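Local coordinates for hypothetical sugar ABC-transporter sugar binding protein (Arthrobacter globiformis, PDB 7BVT), which probably captures cyclic alpha-maltosyl-1,6-maltose outside the cell and delivers it to an ABC transporter for import, at residues Asp90-Pro95 / Ala375-Val380; Asp211-Asp216 / Ala370-Ala375; Asp323-Trp328 / Asp339-Gly344. One frame throughout, in Å; residues are numbered along the deposited sequence.

Interaction 1: residues Asp90-Pro95 / Ala375-Val380; sequences DLVWVP and ALYPTV. With GLC (alpha-D-glucopyranose), chain B.
Val92 meets the ring of Tyr377 through CG1, which lies 4.0 Å from Tyr377 CE2 and approaches the ring obliquely. The tyrosine reaches this position because its CG stands anti to the backbone N (chi1 179°), carrying the ring from the start of helix 377-392 toward Val92. At the other end of the contact Pro95 meets Ala375 through its CB, 3.5 Å from Ala375 N and 4.1 Å from Ala375 CB. No hydrogen bond joins the two segments; they adhere by apolar packing. One shell further out, polar groups set the frame. Tyr377 OH is hydrogen-bonded to Glu195 and Gln202, which fixes the far end of the ring. Val92 is positioned from its own segment: its backbone N donates to Asp90 OD2 over 3.1 Å, reaching that oxygen from above the carboxylate plane. The other carboxylate oxygen, Asp90 OD1, accepts a 2.7 Å hydrogen bond from O3 of one glucose unit. One carboxylate thus illustrates how a single group can serve fold and ligand at once. The arrangement is an Asx turn leading from strand 86-90 toward helix 94-100, set at the sugar pocket of a bacterial solute-binding protein.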
ATOM      1  N   ASP A  90       8.725  -0.172  -5.475  1.00 18.83           N
ATOM      2  CA  ASP A  90       7.504   0.227  -4.762  1.00 19.65           C
ATOM      3  C   ASP A  90       6.467   0.704  -5.775  1.00 17.60           C
ATOM      4  O   ASP A  90       6.830   1.254  -6.832  1.00 17.64           O
ATOM      5  CB  ASP A  90       7.807   1.324  -3.744  1.00 22.48           C
ATOM      6  CG  ASP A  90       6.506   1.654  -2.990  1.00 26.64           C
ATOM      7  OD1 ASP A  90       5.952   0.726  -2.358  1.00 25.74           O
ATOM      8  OD2 ASP A  90       5.968   2.777  -3.185  1.00 28.78           O
ATOM      9  N   LEU A  91       5.184   0.543  -5.434  1.00 18.50           N
ATOM     10  CA  LEU A  91       4.056   1.066  -6.256  1.00 18.61           C
ATOM     11  C   LEU A  91       4.351   2.465  -6.778  1.00 17.31           C
ATOM     12  O   LEU A  91       4.272   2.705  -8.007  1.00 17.32           O
ATOM     13  CB  LEU A  91       2.779   1.084  -5.429  1.00 18.33           C
ATOM     14  CG  LEU A  91       1.551   1.543  -6.195  1.00 19.81           C
ATOM     15  CD1 LEU A  91       1.122   0.492  -7.193  1.00 23.23           C
ATOM     16  CD2 LEU A  91       0.400   1.855  -5.252  1.00 24.10           C
ATOM     17  N   VAL A  92       4.618   3.394  -5.888  1.00 19.97           N
ATOM     18  CA  VAL A  92       4.662   4.832  -6.279  1.00 21.48           C
ATOM     19  C   VAL A  92       5.934   5.103  -7.095  1.00 18.64           C
ATOM     20  O   VAL A  92       6.043   6.200  -7.644  1.00 22.92           O
ATOM     21  CB  VAL A  92       4.511   5.749  -5.047  1.00 28.88           C
ATOM     22  CG1 VAL A  92       3.260   5.390  -4.264  1.00 31.76           C
ATOM     23  CG2 VAL A  92       5.713   5.701  -4.153  1.00 29.87           C
ATOM     24  N   TRP A  93       6.859   4.148  -7.195  1.00 17.11           N
ATOM     25  CA  TRP A  93       8.053   4.354  -8.055  1.00 18.18           C
ATOM     26  C   TRP A  93       7.728   4.145  -9.524  1.00 18.35           C
ATOM     27  O   TRP A  93       8.488   4.653 -10.364  1.00 20.43           O
ATOM     28  CB  TRP A  93       9.220   3.464  -7.674  1.00 19.21           C
ATOM     29  CG  TRP A  93       9.758   3.679  -6.306  1.00 20.07           C
ATOM     30  CD1 TRP A  93       9.431   4.657  -5.403  1.00 20.72           C
ATOM     31  CD2 TRP A  93      10.802   2.902  -5.722  1.00 20.22           C
ATOM     32  NE1 TRP A  93      10.191   4.501  -4.277  1.00 23.67           N
ATOM     33  CE2 TRP A  93      11.029   3.433  -4.439  1.00 22.39           C
ATOM     34  CE3 TRP A  93      11.521   1.791  -6.141  1.00 20.79           C
ATOM     35  CZ2 TRP A  93      11.976   2.882  -3.589  1.00 22.95           C
ATOM     36  CZ3 TRP A  93      12.450   1.232  -5.288  1.00 23.29           C
ATOM     37  CH2 TRP A  93      12.670   1.784  -4.034  1.00 21.55           C
ATOM     38  N   VAL A  94       6.736   3.338  -9.844  1.00 16.16           N
ATOM     39  CA  VAL A  94       6.534   2.908 -11.263  1.00 17.49           C
ATOM     40  C   VAL A  94       6.535   4.105 -12.190  1.00 16.65           C
ATOM     41  O   VAL A  94       7.223   4.098 -13.205  1.00 17.95           O
ATOM     42  CB  VAL A  94       5.277   2.046 -11.439  1.00 16.65           C
ATOM     43  CG1 VAL A  94       4.986   1.802 -12.896  1.00 17.04           C
ATOM     44  CG2 VAL A  94       5.433   0.743 -10.702  1.00 16.89           C
ATOM     45  N   PRO A  95       5.744   5.161 -11.963  1.00 17.91           N
ATOM     46  CA  PRO A  95       5.699   6.263 -12.915  1.00 19.38           C
ATOM     47  C   PRO A  95       7.030   6.988 -13.042  1.00 18.25           C
ATOM     48  O   PRO A  95       7.321   7.448 -14.127  1.00 20.58           O
ATOM     49  CB  PRO A  95       4.605   7.213 -12.342  1.00 20.43           C
ATOM     50  CG  PRO A  95       3.843   6.369 -11.375  1.00 21.65           C
ATOM     51  CD  PRO A  95       4.794   5.339 -10.839  1.00 18.69           C
ATOM     52  N   ALA A 375       3.996  10.674 -12.132  1.00 20.39           N
ATOM     53  CA  ALA A 375       5.410  10.798 -11.766  1.00 21.41           C
ATOM     54  C   ALA A 375       5.678  11.954 -10.785  1.00 21.34           C
ATOM     55  O   ALA A 375       6.703  11.878 -10.066  1.00 26.67           O
ATOM     56  CB  ALA A 375       6.193  10.965 -13.043  1.00 22.72           C
ATOM     57  N   LEU A 376       4.729  12.861 -10.629  1.00 21.81           N
ATOM     58  CA  LEU A 376       4.830  13.969  -9.635  1.00 22.52           C
ATOM     59  C   LEU A 376       4.224  13.525  -8.300  1.00 23.56           C
ATOM     60  O   LEU A 376       4.201  14.326  -7.371  1.00 23.78           O
ATOM     61  CB  LEU A 376       4.092  15.165 -10.217  1.00 24.53           C
ATOM     62  CG  LEU A 376       4.798  15.800 -11.426  1.00 29.34           C
ATOM     63  CD1 LEU A 376       3.873  16.715 -12.212  1.00 31.51           C
ATOM     64  CD2 LEU A 376       6.027  16.515 -10.950  1.00 31.92           C
ATOM     65  N   TYR A 377       3.812  12.270  -8.158  1.00 24.51           N
ATOM     66  CA  TYR A 377       3.078  11.900  -6.908  1.00 22.90           C
ATOM     67  C   TYR A 377       3.886  12.227  -5.652  1.00 25.23           C
ATOM     68  O   TYR A 377       3.334  12.769  -4.688  1.00 22.54           O
ATOM     69  CB  TYR A 377       2.661  10.416  -6.925  1.00 22.01           C
ATOM     70  CG  TYR A 377       1.944  10.061  -5.651  1.00 19.86           C
ATOM     71  CD1 TYR A 377       0.673  10.555  -5.413  1.00 22.90           C
ATOM     72  CD2 TYR A 377       2.572   9.377  -4.642  1.00 20.15           C
ATOM     73  CE1 TYR A 377       0.011  10.291  -4.217  1.00 20.55           C
ATOM     74  CE2 TYR A 377       1.919   9.074  -3.449  1.00 19.58           C
ATOM     75  CZ  TYR A 377       0.650   9.564  -3.230  1.00 20.12           C
ATOM     76  OH  TYR A 377       0.054   9.311  -2.006  1.00 18.56           O
ATOM     77  N   PRO A 378       5.214  11.938  -5.533  1.00 23.58           N
ATOM     78  CA  PRO A 378       5.933  12.233  -4.304  1.00 25.24           C
ATOM     79  C   PRO A 378       5.869  13.727  -3.949  1.00 23.90           C
ATOM     80  O   PRO A 378       5.696  14.050  -2.792  1.00 24.46           O
ATOM     81  CB  PRO A 378       7.371  11.748  -4.566  1.00 29.91           C
ATOM     82  CG  PRO A 378       7.190  10.706  -5.661  1.00 30.70           C
ATOM     83  CD  PRO A 378       6.047  11.217  -6.506  1.00 27.35           C
ATOM     84  N   THR A 379       6.020  14.607  -4.930  1.00 23.15           N
ATOM     85  CA  THR A 379       5.921  16.069  -4.687  1.00 24.46           C
ATOM     86  C   THR A 379       4.499  16.458  -4.278  1.00 23.19           C
ATOM     87  O   THR A 379       4.305  17.254  -3.329  1.00 22.11           O
ATOM     88  CB  THR A 379       6.368  16.898  -5.897  1.00 29.58           C
ATOM     89  OG1 THR A 379       7.636  16.336  -6.206  1.00 30.92           O
ATOM     90  CG2 THR A 379       6.465  18.353  -5.521  1.00 32.15           C
ATOM     91  N   VAL A 380       3.520  15.872  -4.947  1.00 22.10           N
ATOM     92  CA  VAL A 380       2.088  16.072  -4.626  1.00 20.80           C
ATOM     93  C   VAL A 380       1.848  15.674  -3.171  1.00 20.43           C
ATOM     94  O   VAL A 380       1.174  16.401  -2.416  1.00 19.92           O
ATOM     95  CB  VAL A 380       1.188  15.307  -5.597  1.00 20.70           C
ATOM     96  CG1 VAL A 380      -0.251  15.211  -5.097  1.00 21.84           C
ATOM     97  CG2 VAL A 380       1.244  15.949  -6.973  1.00 23.92           C
TER
HETATM   98  C1  GLC B   2       4.285   0.398   2.545  1.00 26.87           C
HETATM   99  C2  GLC B   2       3.789   0.215   1.145  1.00 25.75           C
HETATM  100  C3  GLC B   2       4.157   1.405   0.295  1.00 25.80           C
HETATM  101  C4  GLC B   2       3.627   2.669   0.990  1.00 24.40           C
HETATM  102  C5  GLC B   2       4.267   2.798   2.366  1.00 24.92           C
HETATM  103  C6  GLC B   2       3.728   4.038   3.102  1.00 26.69           C
HETATM  104  O2  GLC B   2       4.248  -1.044   0.685  1.00 25.85           O
HETATM  105  O3  GLC B   2       3.617   1.225  -1.025  1.00 25.47           O
HETATM  106  O4  GLC B   2       3.954   3.842   0.269  1.00 26.87           O
HETATM  107  O5  GLC B   2       3.894   1.675   3.125  1.00 24.65           O
HETATM  108  O6  GLC B   2       4.668   4.388   4.113  1.00 28.65           O

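Interaction 2: residues Asp211-Asp216 / Ala370-Ala375; sequences DFLTAD and ARPNTA. With GLC (alpha-D-glucopyranose), chain B.
Leu213 turns its CG anti to the carbonyl carbon (chi1 -58°) and extends CD1 onto Pro372, where Leu213 CD1 comes within 3.7 Å of Pro372 CG. The same methyl, Leu213 CD1, lies 3.9 Å from Thr374 CG2, so it touches two residues of the facing loop. Phe212 reaches Pro372 differently: the pyrrolidine carbon CG sits at the edge of the phenyl ring, near its plane, 4.1 Å from Phe212 CD2. The two side chains cross at about a right angle, and the phenyl ring also makes an edge-to-face contact with Phe384. Pro372 is thereby held by a leucine methyl and a ring edge, illustrating how plain apolar packing can adjoin a residue that grips ligand. Arg371 leads away from this apolar patch, its chain bent at chi3 (-71°), and brings its guanidinium to two hydroxyls of one glucose unit. Arg371 NH1 donates to glucose O3 over 3.0 Å, and Arg371 NH2 donates to glucose O4 over 2.8 Å in a nearly straight bond (165°). Leu294 O takes a further bond from NH1, while Glu195 forms a salt bridge with NH2; both would keep the group from turning. With an alanine here, O3 and O4 would probably lose these donors and Glu195 its charged mate. A bidentate arginine gripping neighbouring sugar hydroxyls, backed by a carboxylate, is characteristic of carbohydrate-binding pockets such as this one.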
ATOM      1  N   ASP A 211     -12.356  11.755  -3.911  1.00 19.15           N
ATOM      2  CA  ASP A 211     -11.289  11.448  -4.871  1.00 20.17           C
ATOM      3  C   ASP A 211     -10.070  12.244  -4.449  1.00 19.23           C
ATOM      4  O   ASP A 211     -10.227  13.370  -3.936  1.00 19.18           O
ATOM      5  CB  ASP A 211     -11.742  11.772  -6.298  1.00 22.13           C
ATOM      6  CG  ASP A 211     -13.008  11.053  -6.704  1.00 27.11           C
ATOM      7  OD1 ASP A 211     -12.960   9.855  -6.850  1.00 31.08           O
ATOM      8  OD2 ASP A 211     -14.032  11.740  -6.901  1.00 37.83           O
ATOM      9  N   PHE A 212      -8.877  11.748  -4.766  1.00 15.93           N
ATOM     10  CA  PHE A 212      -7.621  12.458  -4.428  1.00 16.65           C
ATOM     11  C   PHE A 212      -7.253  13.376  -5.593  1.00 17.56           C
ATOM     12  O   PHE A 212      -7.302  14.597  -5.421  1.00 18.30           O
ATOM     13  CB  PHE A 212      -6.513  11.481  -4.008  1.00 17.00           C
ATOM     14  CG  PHE A 212      -5.270  12.167  -3.535  1.00 16.15           C
ATOM     15  CD1 PHE A 212      -5.279  12.880  -2.357  1.00 17.02           C
ATOM     16  CD2 PHE A 212      -4.112  12.146  -4.291  1.00 16.91           C
ATOM     17  CE1 PHE A 212      -4.130  13.531  -1.937  1.00 18.06           C
ATOM     18  CE2 PHE A 212      -2.976  12.803  -3.878  1.00 17.86           C
ATOM     19  CZ  PHE A 212      -2.974  13.489  -2.687  1.00 18.18           C
ATOM     20  N   LEU A 213      -6.871  12.794  -6.730  1.00 18.95           N
ATOM     21  CA  LEU A 213      -6.723  13.607  -7.976  1.00 20.14           C
ATOM     22  C   LEU A 213      -7.872  13.312  -8.928  1.00 19.48           C
ATOM     23  O   LEU A 213      -8.655  12.358  -8.775  1.00 21.61           O
ATOM     24  CB  LEU A 213      -5.388  13.307  -8.658  1.00 18.24           C
ATOM     25  CG  LEU A 213      -4.105  13.531  -7.853  1.00 18.33           C
ATOM     26  CD1 LEU A 213      -2.851  13.391  -8.688  1.00 18.93           C
ATOM     27  CD2 LEU A 213      -4.095  14.858  -7.101  1.00 19.70           C
ATOM     28  N   THR A 214      -7.998  14.162  -9.947  1.00 22.64           N
ATOM     29  CA  THR A 214      -8.959  13.904 -11.053  1.00 22.74           C
ATOM     30  C   THR A 214      -8.498  12.671 -11.821  1.00 23.75           C
ATOM     31  O   THR A 214      -7.338  12.239 -11.643  1.00 21.38           O
ATOM     32  CB  THR A 214      -9.037  15.132 -11.969  1.00 24.75           C
ATOM     33  OG1 THR A 214      -7.698  15.356 -12.388  1.00 25.41           O
ATOM     34  CG2 THR A 214      -9.637  16.325 -11.259  1.00 24.83           C
ATOM     35  N   ALA A 215      -9.363  12.130 -12.674  1.00 26.89           N
ATOM     36  CA  ALA A 215      -9.122  10.841 -13.374  1.00 29.79           C
ATOM     37  C   ALA A 215      -7.885  10.952 -14.274  1.00 29.61           C
ATOM     38  O   ALA A 215      -7.157   9.965 -14.377  1.00 29.69           O
ATOM     39  CB  ALA A 215     -10.340  10.402 -14.157  1.00 34.03           C
ATOM     40  N   ASP A 216      -7.576  12.145 -14.796  1.00 29.04           N
ATOM     41  CA  ASP A 216      -6.344  12.345 -15.614  1.00 26.88           C
ATOM     42  C   ASP A 216      -5.136  12.829 -14.790  1.00 27.19           C
ATOM     43  O   ASP A 216      -4.113  13.172 -15.381  1.00 25.74           O
ATOM     44  CB  ASP A 216      -6.676  13.272 -16.794  1.00 29.80           C
ATOM     45  CG  ASP A 216      -6.917  14.714 -16.421  1.00 36.37           C
ATOM     46  OD1 ASP A 216      -6.797  15.048 -15.220  1.00 29.92           O
ATOM     47  OD2 ASP A 216      -7.193  15.510 -17.354  1.00 31.88           O
ATOM     48  N   ALA A 370      -5.656   2.186  -5.435  1.00 17.09           N
ATOM     49  CA  ALA A 370      -4.258   2.601  -5.634  1.00 16.10           C
ATOM     50  C   ALA A 370      -4.174   4.123  -5.745  1.00 15.21           C
ATOM     51  O   ALA A 370      -5.078   4.722  -6.324  1.00 17.74           O
ATOM     52  CB  ALA A 370      -3.681   1.971  -6.894  1.00 17.65           C
ATOM     53  N   ARG A 371      -3.072   4.663  -5.237  1.00 16.61           N
ATOM     54  CA  ARG A 371      -2.643   6.067  -5.407  1.00 16.24           C
ATOM     55  C   ARG A 371      -2.555   6.380  -6.889  1.00 16.92           C
ATOM     56  O   ARG A 371      -2.487   5.499  -7.761  1.00 18.43           O
ATOM     57  CB  ARG A 371      -1.359   6.268  -4.635  1.00 15.91           C
ATOM     58  CG  ARG A 371      -1.634   6.407  -3.126  1.00 17.29           C
ATOM     59  CD  ARG A 371      -0.421   6.228  -2.252  1.00 19.13           C
ATOM     60  NE  ARG A 371      -0.021   4.823  -2.267  1.00 17.08           N
ATOM     61  CZ  ARG A 371       1.087   4.354  -1.737  1.00 17.26           C
ATOM     62  NH1 ARG A 371       1.362   3.050  -1.809  1.00 17.33           N
ATOM     63  NH2 ARG A 371       1.863   5.161  -1.046  1.00 18.87           N
ATOM     64  N   PRO A 372      -2.636   7.671  -7.246  1.00 17.29           N
ATOM     65  CA  PRO A 372      -2.550   8.040  -8.651  1.00 17.75           C
ATOM     66  C   PRO A 372      -1.151   7.811  -9.229  1.00 16.54           C
ATOM     67  O   PRO A 372      -0.133   7.973  -8.556  1.00 16.49           O
ATOM     68  CB  PRO A 372      -2.871   9.518  -8.667  1.00 19.15           C
ATOM     69  CG  PRO A 372      -2.431   9.966  -7.293  1.00 19.10           C
ATOM     70  CD  PRO A 372      -2.785   8.825  -6.348  1.00 18.71           C
ATOM     71  N   ASN A 373      -1.147   7.403 -10.499  1.00 18.03           N
ATOM     72  CA  ASN A 373       0.071   6.923 -11.198  1.00 16.87           C
ATOM     73  C   ASN A 373       0.800   8.085 -11.893  1.00 19.75           C
ATOM     74  O   ASN A 373       1.385   7.886 -12.948  1.00 19.41           O
ATOM     75  CB  ASN A 373      -0.223   5.743 -12.117  1.00 18.01           C
ATOM     76  CG  ASN A 373      -1.073   6.103 -13.296  1.00 19.44           C
ATOM     77  OD1 ASN A 373      -1.520   7.260 -13.418  1.00 19.73           O
ATOM     78  ND2 ASN A 373      -1.299   5.113 -14.149  1.00 21.76           N
ATOM     79  N   THR A 374       0.814   9.249 -11.275  1.00 20.37           N
ATOM     80  CA  THR A 374       1.593  10.409 -11.796  1.00 21.12           C
ATOM     81  C   THR A 374       3.013  10.328 -11.271  1.00 19.12           C
ATOM     82  O   THR A 374       3.235  10.030 -10.116  1.00 23.69           O
ATOM     83  CB  THR A 374       0.892  11.728 -11.468  1.00 22.13           C
ATOM     84  OG1 THR A 374       1.797  12.771 -11.852  1.00 22.58           O
ATOM     85  CG2 THR A 374       0.473  11.886 -10.021  1.00 23.63           C
ATOM     86  N   ALA A 375       3.996  10.674 -12.132  1.00 20.39           N
ATOM     87  CA  ALA A 375       5.410  10.798 -11.766  1.00 21.41           C
ATOM     88  C   ALA A 375       5.678  11.954 -10.785  1.00 21.34           C
ATOM     89  O   ALA A 375       6.703  11.878 -10.066  1.00 26.67           O
ATOM     90  CB  ALA A 375       6.193  10.965 -13.043  1.00 22.72           C
TER
HETATM   91  C1  GLC B   2       4.285   0.398   2.545  1.00 26.87           C
HETATM   92  C2  GLC B   2       3.789   0.215   1.145  1.00 25.75           C
HETATM   93  C3  GLC B   2       4.157   1.405   0.295  1.00 25.80           C
HETATM   94  C4  GLC B   2       3.627   2.669   0.990  1.00 24.40           C
HETATM   95  C5  GLC B   2       4.267   2.798   2.366  1.00 24.92           C
HETATM   96  C6  GLC B   2       3.728   4.038   3.102  1.00 26.69           C
HETATM   97  O2  GLC B   2       4.248  -1.044   0.685  1.00 25.85           O
HETATM   98  O3  GLC B   2       3.617   1.225  -1.025  1.00 25.47           O
HETATM   99  O4  GLC B   2       3.954   3.842   0.269  1.00 26.87           O
HETATM  100  O5  GLC B   2       3.894   1.675   3.125  1.00 24.65           O
HETATM  101  O6  GLC B   2       4.668   4.388   4.113  1.00 28.65           O

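Interaction 3: residues Asp323-Trp328 / Asp339-Gly344; sequences DQVTEW and DSVATG
Behind the Val341 side chain that packs on Val325 and Thr326, the carbonyl oxygen Asp339 O is gripped twice by a single residue. Thr343 OG1 donates to Asp339 O over 2.9 Å, from above the carbonyl plane, and Thr343 N donates to the same oxygen over 3.0 Å. The pair closes the last turn of the short helix 339-342, and Gly344 follows as the N-cap of helix 345-354. Val341 points from that turn toward helix 322-332. Its CG1 stands anti to the backbone N (chi1 173°) and lies 3.5 Å from Thr326 OG1, whereas its other methyl, CG2, meets Val325 CG1 at 4.0 Å. One branched side chain therefore straddles two consecutive residues of the longer helix, an example of beta-branching at work. The hydroxyl it covers is already engaged, since Thr326 OG1 is hydrogen-bonded to Pro322 O, one turn back in the chain. Pro336 touches both valines, extending the apolar patch into the connection between the helices. Trp328, one turn on from Val325, packs against helix 38-53. The contact is plain packing of the short helix 339-342 on helix 322-332 across the connection 333-338, holding no residue of the sugar pocket.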
ATOM      1  N   ASP A 323      -0.331 -21.156  -8.291  1.00 22.07           N
ATOM      2  CA  ASP A 323       0.474 -21.967  -7.344  1.00 24.41           C
ATOM      3  C   ASP A 323       1.628 -21.151  -6.777  1.00 22.18           C
ATOM      4  O   ASP A 323       1.930 -21.315  -5.568  1.00 22.62           O
ATOM      5  CB  ASP A 323       1.047 -23.228  -7.989  1.00 24.54           C
ATOM      6  CG  ASP A 323      -0.017 -24.280  -8.271  1.00 30.36           C
ATOM      7  OD1 ASP A 323      -1.201 -24.058  -7.908  1.00 32.97           O
ATOM      8  OD2 ASP A 323       0.384 -25.337  -8.814  1.00 39.02           O
ATOM      9  N   GLN A 324       2.278 -20.340  -7.611  1.00 20.12           N
ATOM     10  CA  GLN A 324       3.418 -19.488  -7.164  1.00 19.98           C
ATOM     11  C   GLN A 324       2.892 -18.379  -6.255  1.00 19.87           C
ATOM     12  O   GLN A 324       3.447 -18.158  -5.189  1.00 18.34           O
ATOM     13  CB  GLN A 324       4.198 -18.942  -8.363  1.00 20.08           C
ATOM     14  CG  GLN A 324       5.222 -19.933  -8.894  1.00 20.02           C
ATOM     15  CD  GLN A 324       4.603 -21.157  -9.522  1.00 21.30           C
ATOM     16  OE1 GLN A 324       4.487 -22.214  -8.875  1.00 22.61           O
ATOM     17  NE2 GLN A 324       4.130 -21.029 -10.757  1.00 20.43           N
ATOM     18  N   VAL A 325       1.829 -17.696  -6.680  1.00 18.31           N
ATOM     19  CA  VAL A 325       1.275 -16.559  -5.920  1.00 17.59           C
ATOM     20  C   VAL A 325       0.810 -17.075  -4.538  1.00 18.20           C
ATOM     21  O   VAL A 325       1.045 -16.406  -3.520  1.00 20.97           O
ATOM     22  CB  VAL A 325       0.109 -15.939  -6.710  1.00 17.80           C
ATOM     23  CG1 VAL A 325      -0.830 -15.084  -5.849  1.00 18.43           C
ATOM     24  CG2 VAL A 325       0.622 -15.186  -7.923  1.00 17.31           C
ATOM     25  N   THR A 326       0.202 -18.265  -4.474  1.00 20.08           N
ATOM     26  CA  THR A 326      -0.287 -18.803  -3.184  1.00 22.47           C
ATOM     27  C   THR A 326       0.920 -19.089  -2.299  1.00 21.89           C
ATOM     28  O   THR A 326       0.969 -18.621  -1.144  1.00 22.15           O
ATOM     29  CB  THR A 326      -1.087 -20.087  -3.405  1.00 23.23           C
ATOM     30  OG1 THR A 326      -2.175 -19.779  -4.266  1.00 23.64           O
ATOM     31  CG2 THR A 326      -1.618 -20.663  -2.110  1.00 24.36           C
ATOM     32  N   GLU A 327       1.895 -19.827  -2.810  1.00 22.00           N
ATOM     33  CA  GLU A 327       3.050 -20.206  -1.936  1.00 27.39           C
ATOM     34  C   GLU A 327       3.845 -18.975  -1.524  1.00 23.25           C
ATOM     35  O   GLU A 327       4.170 -18.827  -0.339  1.00 23.91           O
ATOM     36  CB  GLU A 327       4.002 -21.216  -2.584  1.00 32.44           C
ATOM     37  CG  GLU A 327       4.347 -22.389  -1.638  1.00 46.32           C
ATOM     38  CD  GLU A 327       5.784 -22.598  -1.147  1.00 58.84           C
ATOM     39  OE1 GLU A 327       6.736 -21.977  -1.696  1.00 59.69           O
ATOM     40  OE2 GLU A 327       5.963 -23.415  -0.206  1.00 65.29           O
ATOM     41  N   TRP A 328       4.099 -18.045  -2.455  1.00 19.96           N
ATOM     42  CA  TRP A 328       4.812 -16.783  -2.154  1.00 18.19           C
ATOM     43  C   TRP A 328       4.095 -15.960  -1.059  1.00 17.65           C
ATOM     44  O   TRP A 328       4.783 -15.435  -0.142  1.00 19.20           O
ATOM     45  CB  TRP A 328       4.885 -15.982  -3.464  1.00 17.35           C
ATOM     46  CG  TRP A 328       5.321 -14.559  -3.384  1.00 18.08           C
ATOM     47  CD1 TRP A 328       4.511 -13.510  -3.687  1.00 19.86           C
ATOM     48  CD2 TRP A 328       6.612 -14.009  -3.111  1.00 16.86           C
ATOM     49  NE1 TRP A 328       5.197 -12.345  -3.595  1.00 19.25           N
ATOM     50  CE2 TRP A 328       6.504 -12.614  -3.278  1.00 17.87           C
ATOM     51  CE3 TRP A 328       7.873 -14.535  -2.782  1.00 18.59           C
ATOM     52  CZ2 TRP A 328       7.577 -11.750  -3.119  1.00 19.86           C
ATOM     53  CZ3 TRP A 328       8.928 -13.677  -2.591  1.00 19.29           C
ATOM     54  CH2 TRP A 328       8.786 -12.293  -2.760  1.00 21.87           C
ATOM     55  N   ASP A 339      -6.993 -11.928  -7.783  1.00 19.30           N
ATOM     56  CA  ASP A 339      -8.329 -11.986  -7.172  1.00 20.21           C
ATOM     57  C   ASP A 339      -8.637 -13.458  -6.854  1.00 19.34           C
ATOM     58  O   ASP A 339      -9.199 -13.753  -5.773  1.00 19.70           O
ATOM     59  CB  ASP A 339      -9.399 -11.379  -8.085  1.00 22.29           C
ATOM     60  CG  ASP A 339      -9.467  -9.865  -8.291  1.00 24.14           C
ATOM     61  OD1 ASP A 339      -8.681  -9.173  -7.733  1.00 27.10           O
ATOM     62  OD2 ASP A 339     -10.305  -9.424  -9.125  1.00 31.12           O
ATOM     63  N   SER A 340      -8.316 -14.360  -7.770  1.00 20.92           N
ATOM     64  CA  SER A 340      -8.726 -15.783  -7.688  1.00 22.21           C
ATOM     65  C   SER A 340      -8.068 -16.439  -6.476  1.00 26.34           C
ATOM     66  O   SER A 340      -8.659 -17.340  -5.890  1.00 25.77           O
ATOM     67  CB  SER A 340      -8.341 -16.530  -8.904  1.00 23.11           C
ATOM     68  OG  SER A 340      -6.939 -16.681  -8.989  1.00 22.06           O
ATOM     69  N   VAL A 341      -6.925 -15.938  -6.052  1.00 23.50           N
ATOM     70  CA  VAL A 341      -6.242 -16.522  -4.862  1.00 22.05           C
ATOM     71  C   VAL A 341      -6.825 -15.874  -3.608  1.00 23.68           C
ATOM     72  O   VAL A 341      -7.173 -16.606  -2.677  1.00 24.77           O
ATOM     73  CB  VAL A 341      -4.715 -16.402  -4.973  1.00 20.57           C
ATOM     74  CG1 VAL A 341      -4.039 -16.835  -3.681  1.00 22.26           C
ATOM     75  CG2 VAL A 341      -4.176 -17.171  -6.149  1.00 19.70           C
ATOM     76  N   ALA A 342      -6.962 -14.554  -3.569  1.00 21.18           N
ATOM     77  CA  ALA A 342      -7.504 -13.816  -2.406  1.00 21.91           C
ATOM     78  C   ALA A 342      -8.895 -14.334  -2.045  1.00 26.97           C
ATOM     79  O   ALA A 342      -9.219 -14.329  -0.840  1.00 28.03           O
ATOM     80  CB  ALA A 342      -7.544 -12.326  -2.678  1.00 24.63           C
ATOM     81  N   THR A 343      -9.657 -14.826  -3.035  1.00 24.46           N
ATOM     82  CA  THR A 343     -11.039 -15.308  -2.819  1.00 26.20           C
ATOM     83  C   THR A 343     -11.122 -16.827  -2.880  1.00 26.97           C
ATOM     84  O   THR A 343     -12.242 -17.332  -2.744  1.00 31.58           O
ATOM     85  CB  THR A 343     -12.023 -14.692  -3.812  1.00 26.53           C
ATOM     86  OG1 THR A 343     -11.677 -15.159  -5.117  1.00 26.68           O
ATOM     87  CG2 THR A 343     -12.018 -13.186  -3.793  1.00 26.14           C
ATOM     88  N   GLY A 344     -10.021 -17.514  -3.048  1.00 27.26           N
ATOM     89  CA  GLY A 344      -9.970 -18.987  -3.157  1.00 31.43           C
ATOM     90  C   GLY A 344     -10.012 -19.677  -1.806  1.00 36.09           C
ATOM     91  O   GLY A 344      -9.331 -19.239  -0.869  1.00 31.71           O
TER

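Interactions 1 and 2 are neighbours, their centres about 10 Å apart. They share Ala375, both touch the same glucose unit, and Arg371 lies against Val92 and Tyr377. The chain from strand 368-369 into helix 377-392 thus serves both, packing on the turn at the start of helix 94-100 and on the loop after helix 195-207, with Asp90 and Arg371 meeting the sugar. Interaction 3 stands apart, its centre about 27 and 28 Å from those of interactions 1 and 2. Along the chain interaction 3 falls inside the loop closed by interaction 2, itself inside that of interaction 1. Distant parts of the sequence thus meet at the ligand, while interaction 3 joins two helices close in sequence.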